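Local structure of ARF-like GTPase (Chlamydomonas reinhardtii, 4M9Q) at residues K17-N22 with T145-A150; I110-Q115 with A124-G129; A74-V79 with K163-T168; T41-G46 with I50-L55. The protein is a small G protein of the ADP-ribosylation factor family, built on the P-loop fold and holding phosphoaminophosphonic acid-guanylate ester and a magnesium ion. All coordinates share one frame; numbering follows the deposited sequence.

Overall arrangement
Interactions 1 and 2 both border the bound phosphoaminophosphonic acid-guanylate ester: interaction 1 reaches its phosphates and base, interaction 2 its base and sugar. Their centres lie about 16 Å apart, yet they touch where Ala146 N meets Asn113 OD1 at 3.0 Å. Interactions 2 and 3 share the central sheet through neighbouring strands 108-113 and 74-80, with Phe111 N 2.8 Å from Tyr77 O. Interaction 4 is the hairpin at the far side of that sheet, its centre about 22 Å from that of interaction 2. It meets interaction 3 at a salt bridge, Lys163 NZ to Glu45 OE2, and approaches the magnesium site of interaction 1, where Thr18 OG1 lies 2.5 Å from Asp54 OD2.

Interaction 1 (K17-N22 with T145-A150); sequences KTTLLN and TAKMPA. With MG (magnesium ion), chain E; GNP (phosphoaminophosphonic acid-guanylate ester), chain D.
The methyl of Ala146 settles directly onto the backbone of helix 17-24, with Ala146 CB 3.7 Å from Leu20 CA; a side chain this small lets the loop come so close. Next to it, Thr19 CG2 lies alongside the loop backbone, 3.7 Å from Ala146 O, and also brushes Lys147 CB. Thr19 divides its branches. CG2, anti to the backbone N, serves the loop, while OG1 (chi1 -50°) stands beside that N, so both polar groups of the residue can donate to one phosphate oxygen, GNP O2A, which Thr19 OG1 reaches at 2.7 Å. On the loop side, Lys147 N gives a fairly straight bond of 3.2 Å to GNP O6. Its side chain begins over one face of the base, Lys147 CB standing 3.5 Å from GNP C5. The helix start belongs to the P-loop, or Walker A motif, in which backbone amides at a helix N-terminus point to phosphates. Lys17, long and cationic, bends at its last two torsions and bridges two phosphate groups, Lys17 NZ lying 2.6 Å from GNP O2G and 2.9 Å from GNP O2B. Thr18 offers a compact hydroxyl to the magnesium ion, OG1 at 1.9 Å; two nucleotide oxygens, two waters and Thr35 fill the other positions. Farther out, Asp54 is hydrogen-bonded to the Thr18 hydroxyl and Gly11 O to the Lys17 amine. Ala146 is held at both ends of its backbone, its N by the Asn113 side chain and its O by Ser23 OG.

Interaction 2 (I110-Q115 with A124-G129); sequences IFANKQ and AEVVKG. With GNP (phosphoaminophosphonic acid-guanylate ester), chain D.
Val126 carries this contact for its whole helix segment, dividing two methyls between two strand residues. Val126 CG2 meets Ala112 CB at 4.0 Å, and Val126 CG1 reaches Ile110 CG2 at 4.4 Å. With chi1 at 167°, CG1 is anti to the backbone N and CG2 beside it, which spreads the branches over alternate residues of the strand. The meeting is purely apolar and buried. A branched valine covers both neighbours, while the small Ala112 leaves the helix room to approach the strand end. Ala112 is also the centre of an inverse gamma turn, one residue before the strand ends. Its carbonyl is used by Gln115, which folds back so that Gln115 NE2 donates to Ala112 O at 3.1 Å, from 46° above the carbonyl plane; the same nitrogen also bonds to Ala121 O. Strand 108-113 and helix 123-129 are the first two elements of a beta-alpha-beta unit completed by strand 139-143, and the end of the strand and the turn after it carry the Asn-Lys-x-Asp motif of guanine-nucleotide-binding proteins. Asn113 ND2 comes within 3.3 Å of GNP N7, and that amide is positioned by a bond to Ala15 O. Lys114 runs extended across the face of the base opposite Lys147, with Lys114 CG 3.7 Å from GNP C6; its aliphatic length suits a flat heterocycle. At the far end Lys114 NZ makes a weak bond of 3.4 Å to GNP O4', and its charge is paired with Asp80. Asp116, completing the motif, also bonds to the nucleotide.

Interaction 3 (A74-V79 with K163-T168); sequences AIVYVV and KWLVGT
Leu165 is the knuckle of helix 157-190 that bears on strand 74-80. Its CD2 methyl lies against the methyl of Ala74, Leu165 CD2 to Ala74 CB being 3.4 Å, a tight fit that the small alanine permits. The other branch swings along the strand: Leu165 CD1 lies 3.8 Å from Val76 CG2, the two side chains passing at a slant, and equally 3.8 Å from Ile75 O. With chi1 at -132°, away from the usual staggered positions, the leucine sets CD2 on Ala74 and CD1 between Ala74, Ile75 O and Val76. The helix segment runs nearly antiparallel to the strand, at 163°, and the axes approach to 9.6 Å.

Away from this packing the helix turns toward solvent. Trp164 and Thr168 are partly exposed and linked by a hydrogen bond: Thr168 OG1 donates to Trp164 O at 2.8 Å and lies 3.5 Å above one face of the indole, offset to its rim. That carbonyl also takes the Thr168 amide, from the opposite face of its plane. A threonine suits such a helical site because its hydroxyl can bond back to the preceding turn.

Leu165 additionally touches Ile7 of strand 3-10, Cys109 of strand 108-113 and Pro107, so the helix covers three adjacent strands. On the strand's other face, Ile75 and Tyr77 pack against helix 87-99, leaving strand 74-80 between two helices.

Interaction 4 (T41-G46 with I50-L55); sequences TTLNEG and IEVFDL
Ile50 lays its CD1 methyl over the stem of Glu45, a tight approach of 3.3 Å to Glu45 CB, while the flat carboxylate of Glu45 bends off at chi2 (53°). There each oxygen has its own cation: OE1 is salt-bridged to Arg159 and OE2 to Lys163, both on helix 157-190. A glutamate therefore suits this buried place, its CB packing on the isoleucine and its charge answered at the tip. A second flat group, the Phe53 ring, meets the ring of Tyr68 with the planes about 55° apart. Four backbone bonds join the strands. Thr41 and Val52 form one antiparallel hydrogen-bonded pair, with Val52 N 2.7 Å from Thr41 O, and Leu43 and Ile50 form the next, with Ile50 N also 2.7 Å from Leu43 O. Between them Thr42 and Glu51 are a non-hydrogen-bonded pair, CA atoms 4.5 Å apart, and Thr42 CA sends a CH···O contact to Ile50 O at 3.1 Å. On the face holding Thr41, Leu43, Ile50 and Val52, the apolar branches lie against one another: Leu43 CD1 lies 4.0 Å from Val52 CG2 on the diagonal, and Leu43 CB lies 4.1 Å from Ile50 CB. The beta-branched Thr41, Ile50 and Val52 suit a strand, and with Leu43 they face helices 17-24 and 157-190, where Leu21, Ile24, Leu162 and Val166 meet them. Thr42 and Glu51, polar and partly exposed, occupy the reverse face. Gly46, with positive phi, begins the tight turn between strands 38-45 and 48-55. They form the beta hairpin at the edge of the sheet, which corresponds to the interswitch of Arf-family G proteins.

Interaction 1 (K17-N22 with T145-A150)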
# COMPACT_ATOMS: atom_id res chain seq x y z
N LYS A 17 1.09 -8.65 1.68
CA LYS A 17 0.01 -7.68 1.51
C LYS A 17 -1.31 -8.32 1.87
O LYS A 17 -2.08 -7.79 2.68
CB LYS A 17 -0.07 -7.23 0.07
CG LYS A 17 1.19 -6.61 -0.46
CD LYS A 17 1.07 -6.18 -1.93
CE LYS A 17 1.08 -7.38 -2.87
NZ LYS A 17 2.41 -8.04 -2.93
N THR A 18 -1.60 -9.47 1.27
CA THR A 18 -2.87 -10.12 1.52
C THR A 18 -3.01 -10.47 3.02
O THR A 18 -4.05 -10.22 3.61
CB THR A 18 -3.08 -11.29 0.57
OG1 THR A 18 -2.97 -10.81 -0.77
CG2 THR A 18 -4.47 -11.95 0.71
N THR A 19 -1.94 -10.96 3.64
CA THR A 19 -1.97 -11.28 5.08
C THR A 19 -2.17 -10.01 5.90
O THR A 19 -2.88 -9.98 6.88
CB THR A 19 -0.68 -11.99 5.49
OG1 THR A 19 -0.41 -13.07 4.58
CG2 THR A 19 -0.76 -12.55 6.95
N LEU A 20 -1.55 -8.93 5.47
CA LEU A 20 -1.67 -7.67 6.17
C LEU A 20 -3.09 -7.14 6.07
O LEU A 20 -3.71 -6.74 7.04
CB LEU A 20 -0.66 -6.69 5.62
CG LEU A 20 -0.55 -5.40 6.40
CD1 LEU A 20 0.91 -4.94 6.37
CD2 LEU A 20 -1.51 -4.38 5.80
N LEU A 21 -3.66 -7.24 4.90
CA LEU A 21 -5.04 -6.83 4.74
C LEU A 21 -5.98 -7.61 5.62
O LEU A 21 -6.82 -7.02 6.27
CB LEU A 21 -5.49 -6.99 3.31
CG LEU A 21 -6.85 -6.35 3.08
CD1 LEU A 21 -6.81 -4.94 3.70
CD2 LEU A 21 -7.21 -6.36 1.60
N ASN A 22 -5.88 -8.94 5.61
CA ASN A 22 -6.63 -9.77 6.53
C ASN A 22 -6.44 -9.31 7.96
O ASN A 22 -7.40 -9.04 8.64
CB ASN A 22 -6.28 -11.27 6.41
CG ASN A 22 -6.68 -11.87 5.06
OD1 ASN A 22 -7.55 -11.33 4.34
ND2 ASN A 22 -6.03 -12.96 4.69
N THR A 145 4.38 -7.05 11.87
CA THR A 145 4.25 -8.50 11.72
C THR A 145 2.81 -8.80 11.39
O THR A 145 1.94 -8.86 12.24
CB THR A 145 4.68 -9.17 13.04
OG1 THR A 145 6.00 -8.73 13.31
CG2 THR A 145 4.64 -10.68 12.97
N ALA A 146 2.55 -8.90 10.11
CA ALA A 146 1.22 -9.10 9.59
C ALA A 146 0.74 -10.48 10.03
O ALA A 146 -0.45 -10.70 10.12
CB ALA A 146 1.25 -9.02 8.06
N LYS A 147 1.65 -11.42 10.26
CA LYS A 147 1.27 -12.76 10.70
C LYS A 147 1.76 -13.01 12.12
O LYS A 147 2.79 -13.66 12.32
CB LYS A 147 1.87 -13.83 9.76
CG LYS A 147 1.23 -15.21 9.90
CD LYS A 147 1.98 -16.28 9.11
CE LYS A 147 1.47 -17.70 9.41
NZ LYS A 147 2.54 -18.65 9.85
N MET A 148 1.01 -12.53 13.10
CA MET A 148 1.34 -12.82 14.53
C MET A 148 1.05 -14.31 14.83
O MET A 148 0.31 -14.98 14.09
CB MET A 148 0.57 -11.88 15.49
CG MET A 148 1.01 -10.42 15.44
SD MET A 148 2.58 -10.05 16.28
CE MET A 148 2.03 -9.59 17.94
N PRO A 149 1.66 -14.85 15.90
CA PRO A 149 1.49 -16.28 16.19
C PRO A 149 0.04 -16.71 16.44
O PRO A 149 -0.86 -15.88 16.47
CB PRO A 149 2.33 -16.50 17.47
CG PRO A 149 3.27 -15.35 17.56
CD PRO A 149 2.61 -14.20 16.82
N ALA A 150 -0.16 -18.01 16.62
CA ALA A 150 -1.44 -18.58 17.04
C ALA A 150 -1.88 -17.97 18.37
O ALA A 150 -1.15 -18.07 19.38
CB ALA A 150 -1.35 -20.10 17.16
MG MG E . -1.73 -11.39 -2.07
PG GNP D . 1.20 -11.74 -3.70
O1G GNP D . -0.38 -11.96 -3.45
O2G GNP D . 1.53 -10.23 -3.95
O3G GNP D . 1.63 -12.72 -4.80
N3B GNP D . 1.97 -12.06 -2.22
PB GNP D . 1.40 -11.25 -0.84
O1B GNP D . -0.20 -11.02 -0.87
O2B GNP D . 2.19 -9.97 -0.75
O3A GNP D . 1.87 -12.25 0.30
PA GNP D . 0.98 -13.02 1.36
O1A GNP D . 0.31 -14.02 0.51
O2A GNP D . 0.23 -12.00 2.15
O5' GNP D . 2.15 -13.64 2.25
C5' GNP D . 3.23 -14.35 1.59
C4' GNP D . 3.83 -15.42 2.54
O4' GNP D . 4.38 -14.71 3.66
C3' GNP D . 2.79 -16.32 3.20
O3' GNP D . 3.35 -17.54 3.68
C2' GNP D . 2.43 -15.60 4.45
O2' GNP D . 1.94 -16.41 5.48
C1' GNP D . 3.78 -15.10 4.88
N9 GNP D . 3.78 -13.97 5.81
C8 GNP D . 3.06 -12.85 5.66
N7 GNP D . 3.33 -11.99 6.65
C5 GNP D . 4.22 -12.56 7.46
C6 GNP D . 4.89 -12.15 8.71
O6 GNP D . 4.66 -11.05 9.24
N1 GNP D . 5.75 -13.00 9.24
C2 GNP D . 6.03 -14.22 8.68
N2 GNP D . 6.91 -14.99 9.32
N3 GNP D . 5.46 -14.67 7.53
C4 GNP D . 4.53 -13.88 6.91
O HOH W 1 -1.73 -13.30 -1.25
O HOH W 2 -1.68 -9.52 -2.87

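Interaction 2 (I110-Q115 with A124-G129)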
# COMPACT_ATOMS: atom_id res chain seq x y z
N ILE A 110 4.86 2.71 4.37
CA ILE A 110 5.70 1.60 4.04
C ILE A 110 5.75 0.69 5.24
O ILE A 110 6.15 1.10 6.33
CB ILE A 110 7.12 2.09 3.68
CG1 ILE A 110 7.04 3.04 2.47
CG2 ILE A 110 8.04 0.90 3.38
CD1 ILE A 110 8.15 4.06 2.36
N PHE A 111 5.32 -0.55 5.06
CA PHE A 111 5.39 -1.50 6.16
C PHE A 111 6.60 -2.40 5.99
O PHE A 111 6.74 -3.09 5.01
CB PHE A 111 4.13 -2.34 6.21
CG PHE A 111 2.95 -1.63 6.82
CD1 PHE A 111 2.98 -1.28 8.11
CD2 PHE A 111 1.80 -1.41 6.10
CE1 PHE A 111 1.89 -0.67 8.70
CE2 PHE A 111 0.68 -0.82 6.68
CZ PHE A 111 0.73 -0.43 7.97
N ALA A 112 7.49 -2.36 6.95
CA ALA A 112 8.67 -3.24 6.94
C ALA A 112 8.21 -4.53 7.60
O ALA A 112 8.37 -4.70 8.80
CB ALA A 112 9.83 -2.63 7.72
N ASN A 113 7.62 -5.40 6.80
CA ASN A 113 6.91 -6.57 7.32
C ASN A 113 7.83 -7.76 7.72
O ASN A 113 9.00 -7.84 7.37
CB ASN A 113 5.86 -7.01 6.31
CG ASN A 113 4.90 -8.03 6.87
OD1 ASN A 113 4.51 -7.95 8.06
ND2 ASN A 113 4.53 -8.99 6.05
N LYS A 114 7.27 -8.67 8.50
CA LYS A 114 7.95 -9.95 8.86
C LYS A 114 9.04 -9.74 9.93
O LYS A 114 10.07 -10.36 9.88
CB LYS A 114 8.52 -10.63 7.61
CG LYS A 114 7.48 -10.83 6.47
CD LYS A 114 7.80 -12.06 5.61
CE LYS A 114 6.96 -12.16 4.37
NZ LYS A 114 7.44 -13.18 3.39
N GLN A 115 8.76 -8.88 10.90
CA GLN A 115 9.69 -8.58 11.97
C GLN A 115 9.82 -9.70 12.99
O GLN A 115 10.65 -9.61 13.88
CB GLN A 115 9.32 -7.30 12.70
CG GLN A 115 9.38 -6.03 11.85
CD GLN A 115 10.79 -5.57 11.55
OE1 GLN A 115 11.63 -5.64 12.41
NE2 GLN A 115 11.02 -5.06 10.36
N ALA A 124 15.36 1.89 9.56
CA ALA A 124 16.51 2.53 8.96
C ALA A 124 16.95 1.76 7.74
O ALA A 124 16.88 2.32 6.65
CB ALA A 124 17.63 2.69 9.97
N GLU A 125 17.36 0.50 7.90
CA GLU A 125 17.81 -0.34 6.77
C GLU A 125 16.83 -0.27 5.59
O GLU A 125 17.23 -0.13 4.47
CB GLU A 125 17.94 -1.82 7.18
CG GLU A 125 19.28 -2.26 7.71
CD GLU A 125 19.45 -3.79 7.64
OE1 GLU A 125 19.20 -4.37 6.54
OE2 GLU A 125 19.84 -4.39 8.68
N VAL A 126 15.55 -0.38 5.85
CA VAL A 126 14.57 -0.37 4.76
C VAL A 126 14.49 1.01 4.06
O VAL A 126 14.28 1.11 2.86
CB VAL A 126 13.19 -0.84 5.26
CG1 VAL A 126 12.09 -0.56 4.27
CG2 VAL A 126 13.22 -2.31 5.59
N VAL A 127 14.71 2.07 4.79
CA VAL A 127 14.85 3.39 4.17
C VAL A 127 15.98 3.46 3.15
O VAL A 127 15.77 3.93 2.02
CB VAL A 127 15.08 4.50 5.22
CG1 VAL A 127 15.64 5.78 4.59
CG2 VAL A 127 13.79 4.77 5.97
N LYS A 128 17.17 2.98 3.54
CA LYS A 128 18.29 2.84 2.61
C LYS A 128 17.89 1.93 1.47
O LYS A 128 18.01 2.31 0.32
CB LYS A 128 19.58 2.30 3.28
CG LYS A 128 20.70 3.33 3.34
CD LYS A 128 22.10 2.75 3.51
CE LYS A 128 23.10 3.84 3.95
NZ LYS A 128 24.49 3.35 4.26
N GLY A 129 17.39 0.75 1.80
CA GLY A 129 17.14 -0.29 0.80
C GLY A 129 16.16 0.16 -0.26
O GLY A 129 16.31 -0.18 -1.41
PG GNP D . 1.20 -11.74 -3.70
O1G GNP D . -0.38 -11.96 -3.45
O2G GNP D . 1.53 -10.23 -3.95
O3G GNP D . 1.63 -12.72 -4.80
N3B GNP D . 1.97 -12.06 -2.22
PB GNP D . 1.40 -11.25 -0.84
O1B GNP D . -0.20 -11.02 -0.87
O2B GNP D . 2.19 -9.97 -0.75
O3A GNP D . 1.87 -12.25 0.30
PA GNP D . 0.98 -13.02 1.36
O1A GNP D . 0.31 -14.02 0.51
O2A GNP D . 0.23 -12.00 2.15
O5' GNP D . 2.15 -13.64 2.25
C5' GNP D . 3.23 -14.35 1.59
C4' GNP D . 3.83 -15.42 2.54
O4' GNP D . 4.38 -14.71 3.66
C3' GNP D . 2.79 -16.32 3.20
O3' GNP D . 3.35 -17.54 3.68
C2' GNP D . 2.43 -15.60 4.45
O2' GNP D . 1.94 -16.41 5.48
C1' GNP D . 3.78 -15.10 4.88
N9 GNP D . 3.78 -13.97 5.81
C8 GNP D . 3.06 -12.85 5.66
N7 GNP D . 3.33 -11.99 6.65
C5 GNP D . 4.22 -12.56 7.46
C6 GNP D . 4.89 -12.15 8.71
O6 GNP D . 4.66 -11.05 9.24
N1 GNP D . 5.75 -13.00 9.24
C2 GNP D . 6.03 -14.22 8.68
N2 GNP D . 6.91 -14.99 9.32
N3 GNP D . 5.46 -14.67 7.53
C4 GNP D . 4.53 -13.88 6.91

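Interaction 3 (A74-V79 with K163-T168)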
# COMPACT_ATOMS: atom_id res chain seq x y z
N ALA A 74 -3.76 7.34 -1.66
CA ALA A 74 -2.53 7.01 -0.96
C ALA A 74 -2.18 5.57 -1.23
O ALA A 74 -3.01 4.80 -1.82
CB ALA A 74 -2.69 7.22 0.54
N ILE A 75 -0.97 5.18 -0.81
CA ILE A 75 -0.46 3.84 -1.03
C ILE A 75 -0.01 3.24 0.28
O ILE A 75 0.51 3.96 1.13
CB ILE A 75 0.76 3.90 -1.97
CG1 ILE A 75 0.27 3.95 -3.41
CG2 ILE A 75 1.71 2.72 -1.71
CD1 ILE A 75 1.31 3.45 -4.40
N VAL A 76 -0.26 1.95 0.49
CA VAL A 76 0.45 1.21 1.49
C VAL A 76 1.43 0.36 0.66
O VAL A 76 0.99 -0.40 -0.19
CB VAL A 76 -0.45 0.36 2.33
CG1 VAL A 76 0.35 -0.51 3.28
CG2 VAL A 76 -1.44 1.22 3.10
N TYR A 77 2.75 0.52 0.87
CA TYR A 77 3.73 -0.30 0.22
C TYR A 77 4.34 -1.25 1.25
O TYR A 77 4.81 -0.81 2.30
CB TYR A 77 4.79 0.58 -0.39
CG TYR A 77 5.66 -0.16 -1.40
CD1 TYR A 77 5.23 -0.37 -2.68
CD2 TYR A 77 6.90 -0.65 -1.03
CE1 TYR A 77 6.01 -1.05 -3.56
CE2 TYR A 77 7.68 -1.35 -1.91
CZ TYR A 77 7.22 -1.54 -3.18
OH TYR A 77 8.01 -2.20 -4.06
N VAL A 78 4.30 -2.55 0.99
CA VAL A 78 4.74 -3.55 1.92
C VAL A 78 6.02 -4.17 1.40
O VAL A 78 6.12 -4.57 0.22
CB VAL A 78 3.67 -4.63 2.11
CG1 VAL A 78 4.06 -5.63 3.21
CG2 VAL A 78 2.30 -4.01 2.45
N VAL A 79 7.01 -4.28 2.29
CA VAL A 79 8.29 -4.87 1.96
C VAL A 79 8.49 -6.04 2.87
O VAL A 79 8.18 -5.97 4.07
CB VAL A 79 9.43 -3.89 2.23
CG1 VAL A 79 10.78 -4.52 1.89
CG2 VAL A 79 9.25 -2.64 1.41
N LYS A 163 -3.28 4.83 10.57
CA LYS A 163 -3.69 6.11 11.15
C LYS A 163 -2.78 7.25 10.70
O LYS A 163 -3.24 8.36 10.49
CB LYS A 163 -3.64 6.08 12.69
CG LYS A 163 -4.89 5.55 13.35
CD LYS A 163 -4.70 5.24 14.85
CE LYS A 163 -6.06 5.00 15.51
NZ LYS A 163 -6.88 6.26 15.68
N TRP A 164 -1.48 6.99 10.58
CA TRP A 164 -0.58 7.99 10.03
C TRP A 164 -0.99 8.30 8.59
O TRP A 164 -0.99 9.45 8.19
CB TRP A 164 0.84 7.51 10.07
CG TRP A 164 1.74 8.46 9.35
CD1 TRP A 164 2.33 9.63 9.86
CD2 TRP A 164 2.13 8.42 7.96
NE1 TRP A 164 3.05 10.26 8.88
CE2 TRP A 164 2.96 9.59 7.72
CE3 TRP A 164 1.91 7.56 6.95
CZ2 TRP A 164 3.52 9.85 6.52
CZ3 TRP A 164 2.46 7.85 5.71
CH2 TRP A 164 3.24 8.98 5.51
N LEU A 165 -1.33 7.28 7.80
CA LEU A 165 -1.67 7.50 6.39
C LEU A 165 -2.93 8.34 6.31
O LEU A 165 -2.98 9.34 5.58
CB LEU A 165 -1.98 6.20 5.66
CG LEU A 165 -1.36 5.86 4.32
CD1 LEU A 165 -2.26 4.91 3.56
CD2 LEU A 165 -0.99 7.06 3.53
N VAL A 166 -3.94 7.91 7.06
CA VAL A 166 -5.25 8.53 6.96
C VAL A 166 -5.15 9.97 7.43
O VAL A 166 -5.73 10.86 6.82
CB VAL A 166 -6.34 7.72 7.69
CG1 VAL A 166 -7.61 8.55 7.76
CG2 VAL A 166 -6.57 6.39 6.95
N GLY A 167 -4.39 10.19 8.48
CA GLY A 167 -4.15 11.54 8.98
C GLY A 167 -3.43 12.41 7.97
O GLY A 167 -3.69 13.60 7.86
N THR A 168 -2.52 11.82 7.21
CA THR A 168 -1.85 12.60 6.20
C THR A 168 -2.80 12.92 5.10
O THR A 168 -2.85 14.07 4.67
CB THR A 168 -0.64 11.85 5.65
OG1 THR A 168 0.24 11.57 6.74
CG2 THR A 168 0.11 12.62 4.69

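Interaction 4 (T41-G46 with I50-L55)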
# COMPACT_ATOMS: atom_id res chain seq x y z
N THR A 41 -11.43 -4.59 0.04
CA THR A 41 -12.31 -4.48 1.20
C THR A 41 -12.40 -3.03 1.69
O THR A 41 -11.74 -2.15 1.17
CB THR A 41 -11.82 -5.42 2.30
OG1 THR A 41 -11.34 -4.68 3.41
CG2 THR A 41 -10.69 -6.25 1.78
N THR A 42 -13.21 -2.83 2.71
CA THR A 42 -13.49 -1.54 3.26
C THR A 42 -13.22 -1.52 4.75
O THR A 42 -13.49 -2.48 5.43
CB THR A 42 -14.93 -1.15 2.98
OG1 THR A 42 -15.06 -0.83 1.59
CG2 THR A 42 -15.32 0.05 3.84
N LEU A 43 -12.60 -0.44 5.20
CA LEU A 43 -12.20 -0.26 6.59
C LEU A 43 -12.76 1.04 7.10
O LEU A 43 -12.91 1.98 6.34
CB LEU A 43 -10.65 -0.10 6.71
CG LEU A 43 -9.73 -1.20 6.21
CD1 LEU A 43 -8.30 -0.86 6.53
CD2 LEU A 43 -10.08 -2.52 6.84
N ASN A 44 -12.93 1.13 8.41
CA ASN A 44 -13.22 2.39 9.07
C ASN A 44 -12.00 2.89 9.84
O ASN A 44 -11.31 2.12 10.47
CB ASN A 44 -14.39 2.19 10.00
CG ASN A 44 -15.65 1.92 9.24
OD1 ASN A 44 -15.80 2.40 8.12
ND2 ASN A 44 -16.56 1.16 9.82
N GLU A 45 -11.65 4.16 9.68
CA GLU A 45 -10.56 4.75 10.43
C GLU A 45 -10.83 6.20 10.61
O GLU A 45 -10.88 6.95 9.64
CB GLU A 45 -9.24 4.60 9.71
CG GLU A 45 -8.02 5.14 10.47
CD GLU A 45 -7.87 4.59 11.88
OE1 GLU A 45 -7.67 3.37 12.06
OE2 GLU A 45 -7.95 5.42 12.83
N GLY A 46 -11.05 6.58 11.87
CA GLY A 46 -11.60 7.83 12.21
C GLY A 46 -12.86 8.07 11.42
O GLY A 46 -13.79 7.27 11.42
N ILE A 50 -12.53 3.60 4.20
CA ILE A 50 -11.32 3.37 3.39
C ILE A 50 -11.52 2.12 2.55
O ILE A 50 -11.69 1.03 3.09
CB ILE A 50 -10.08 3.22 4.30
CG1 ILE A 50 -9.87 4.54 5.08
CG2 ILE A 50 -8.85 3.01 3.47
CD1 ILE A 50 -9.31 4.34 6.43
N GLU A 51 -11.53 2.31 1.24
CA GLU A 51 -11.51 1.24 0.28
C GLU A 51 -10.07 0.81 0.02
O GLU A 51 -9.24 1.63 -0.42
CB GLU A 51 -12.13 1.74 -0.98
CG GLU A 51 -12.60 0.65 -1.93
CD GLU A 51 -13.36 1.21 -3.16
OE1 GLU A 51 -12.97 2.28 -3.75
OE2 GLU A 51 -14.37 0.59 -3.54
N VAL A 52 -9.75 -0.46 0.32
CA VAL A 52 -8.42 -0.99 0.10
C VAL A 52 -8.35 -2.01 -1.03
O VAL A 52 -9.03 -3.00 -1.00
CB VAL A 52 -7.88 -1.66 1.37
CG1 VAL A 52 -6.41 -1.95 1.20
CG2 VAL A 52 -8.11 -0.76 2.56
N PHE A 53 -7.52 -1.75 -2.02
CA PHE A 53 -7.29 -2.68 -3.12
C PHE A 53 -5.95 -3.43 -2.92
O PHE A 53 -4.89 -2.84 -2.96
CB PHE A 53 -7.28 -1.92 -4.41
CG PHE A 53 -8.63 -1.43 -4.83
CD1 PHE A 53 -8.96 -0.07 -4.76
CD2 PHE A 53 -9.59 -2.32 -5.32
CE1 PHE A 53 -10.19 0.37 -5.19
CE2 PHE A 53 -10.85 -1.86 -5.71
CZ PHE A 53 -11.16 -0.51 -5.64
N ASP A 54 -6.03 -4.72 -2.66
CA ASP A 54 -4.86 -5.55 -2.48
C ASP A 54 -4.51 -6.18 -3.83
O ASP A 54 -5.19 -7.06 -4.29
CB ASP A 54 -5.17 -6.60 -1.41
CG ASP A 54 -4.18 -7.77 -1.42
OD1 ASP A 54 -3.00 -7.59 -1.78
OD2 ASP A 54 -4.60 -8.88 -1.03
N LEU A 55 -3.49 -5.67 -4.49
CA LEU A 55 -3.13 -6.11 -5.82
C LEU A 55 -2.04 -7.15 -5.74
O LEU A 55 -1.16 -7.05 -4.89
CB LEU A 55 -2.61 -4.93 -6.62
CG LEU A 55 -3.65 -4.01 -7.26
CD1 LEU A 55 -5.05 -4.16 -6.66
CD2 LEU A 55 -3.19 -2.57 -7.26